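Local structure of M32 carboxypeptidase (Chitinophagaceae bacterium, 7A03) at residues A[487-490]-A[491-495]. The protein is probably a metal-dependent carboxypeptidase of the M32 family that removes amino acids from the C-terminal end of peptides. Numbering follows the deposited sequence.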
loop_
_atom_site.group_PDB
_atom_site.type_symbol
_atom_site.label_atom_id
_atom_site.label_comp_id
_atom_site.label_asym_id
_atom_site.label_seq_id
_atom_site.Cartn_x
_atom_site.Cartn_y
_atom_site.Cartn_z
ATOM N N SER A 487 -0.371 -2.324 -19.671
ATOM C CA SER A 487 0.679 -2.258 -20.685
ATOM C C SER A 487 1.874 -1.413 -20.237
ATOM O O SER A 487 3.028 -1.707 -20.584
ATOM C CB SER A 487 0.101 -1.724 -21.992
ATOM O OG SER A 487 -0.455 -0.433 -21.814
ATOM N N TYR A 488 1.621 -0.345 -19.480
ATOM C CA TYR A 488 2.728 0.486 -19.017
ATOM C C TYR A 488 3.683 -0.309 -18.133
ATOM O O TYR A 488 4.917 -0.251 -18.306
ATOM C CB TYR A 488 2.180 1.688 -18.252
ATOM C CG TYR A 488 1.545 2.779 -19.088
ATOM C CD1 TYR A 488 0.193 2.764 -19.372
ATOM C CD2 TYR A 488 2.302 3.848 -19.554
ATOM C CE1 TYR A 488 -0.390 3.779 -20.110
ATOM C CE2 TYR A 488 1.731 4.871 -20.293
ATOM C CZ TYR A 488 0.385 4.829 -20.564
ATOM O OH TYR A 488 -0.189 5.845 -21.289
ATOM N N PHE A 489 3.125 -1.041 -17.154
ATOM C CA PHE A 489 3.958 -1.889 -16.314
ATOM C C PHE A 489 4.674 -2.934 -17.158
ATOM O O PHE A 489 5.857 -3.215 -16.932
ATOM C CB PHE A 489 3.128 -2.575 -15.234
ATOM C CG PHE A 489 3.948 -3.382 -14.283
ATOM C CD1 PHE A 489 4.538 -2.787 -13.170
ATOM C CD2 PHE A 489 4.151 -4.727 -14.499
ATOM C CE1 PHE A 489 5.317 -3.537 -12.295
ATOM C CE2 PHE A 489 4.933 -5.482 -13.625
ATOM C CZ PHE A 489 5.510 -4.882 -12.519
ATOM N N LEU A 490 3.976 -3.512 -18.146
ATOM C CA LEU A 490 4.613 -4.541 -18.956
ATOM C C LEU A 490 5.819 -3.976 -19.694
ATOM O O LEU A 490 6.887 -4.593 -19.711
ATOM C CB LEU A 490 3.623 -5.179 -19.929
ATOM C CG LEU A 490 4.215 -6.291 -20.814
ATOM C CD1 LEU A 490 4.819 -7.387 -19.959
ATOM C CD2 LEU A 490 3.195 -6.869 -21.789
ATOM N N ASP A 491 5.662 -2.803 -20.316
ATOM C CA ASP A 491 6.767 -2.244 -21.096
ATOM C C ASP A 491 7.942 -1.900 -20.192
ATOM O O ASP A 491 9.104 -2.128 -20.557
ATOM C CB ASP A 491 6.333 -0.998 -21.874
ATOM C CG ASP A 491 5.304 -1.295 -22.948
ATOM O OD1 ASP A 491 5.040 -2.487 -23.215
ATOM O OD2 ASP A 491 4.775 -0.316 -23.522
ATOM N N TYR A 492 7.648 -1.395 -18.995
ATOM C CA TYR A 492 8.699 -1.093 -18.030
ATOM C C TYR A 492 9.437 -2.364 -17.606
ATOM O O TYR A 492 10.681 -2.406 -17.561
ATOM C CB TYR A 492 8.033 -0.406 -16.826
ATOM C CG TYR A 492 8.710 -0.631 -15.488
ATOM C CD1 TYR A 492 9.878 0.046 -15.163
ATOM C CD2 TYR A 492 8.164 -1.498 -14.543
ATOM C CE1 TYR A 492 10.507 -0.153 -13.950
ATOM C CE2 TYR A 492 8.791 -1.700 -13.320
ATOM C CZ TYR A 492 9.959 -1.025 -13.040
ATOM O OH TYR A 492 10.581 -1.207 -11.833
ATOM N N ALA A 493 8.681 -3.434 -17.348
ATOM C CA ALA A 493 9.271 -4.679 -16.868
ATOM C C ALA A 493 10.042 -5.395 -17.968
ATOM O O ALA A 493 11.149 -5.891 -17.740
ATOM C CB ALA A 493 8.158 -5.582 -16.332
ATOM N N ALA A 494 9.448 -5.505 -19.155
ATOM C CA ALA A 494 10.141 -6.097 -20.290
ATOM C C ALA A 494 11.405 -5.319 -20.622
ATOM O O ALA A 494 12.451 -5.916 -20.889
ATOM C CB ALA A 494 9.207 -6.165 -21.500
ATOM N N GLY A 495 11.337 -3.981 -20.591
ATOM C CA GLY A 495 12.518 -3.193 -20.892
ATOM C C GLY A 495 13.654 -3.457 -19.928
ATOM O O GLY A 495 14.827 -3.454 -20.317
#
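Tyr492 lies against Phe489, one turn back on the same helix. Its CB sits 3.5 Å from Tyr488 O and close to Phe489 O. CG is roughly anti to the backbone N (chi1 150°), which stands the ring outward from the helix with its CD2-CE2 edge facing Phe489. CD2 then passes 3.7 Å from Phe489 O, which lies near the plane of the tyrosine ring, at its edge. Further out, CE2 meets Phe489 CE1 at 4.1 Å. The two rings form an offset edge-to-face pair, with the Tyr492 edge toward the Phe489 face and the planes at 61°. At the tip, OH is hydrogen-bonded to Glu355 and Lys496. With an alanine here, the Phe489 ring would probably lose its tyrosine neighbour, and Glu355 and Lys496 the hydroxyl they both bond. Ala493 CB adds a smaller apolar contact, 4.2 Å from Phe489 CE2. Along the backbone, alpha-helical bonds run from each N-H to the carbonyl four residues earlier, among them Ala493 N to Phe489 O at 2.9 Å. Helix 486-497 is the last of this mostly helical fold. Phe489 packs on helix 420-439, Tyr492 touches helix 293-307, and Leu490 reaches helix 170-192.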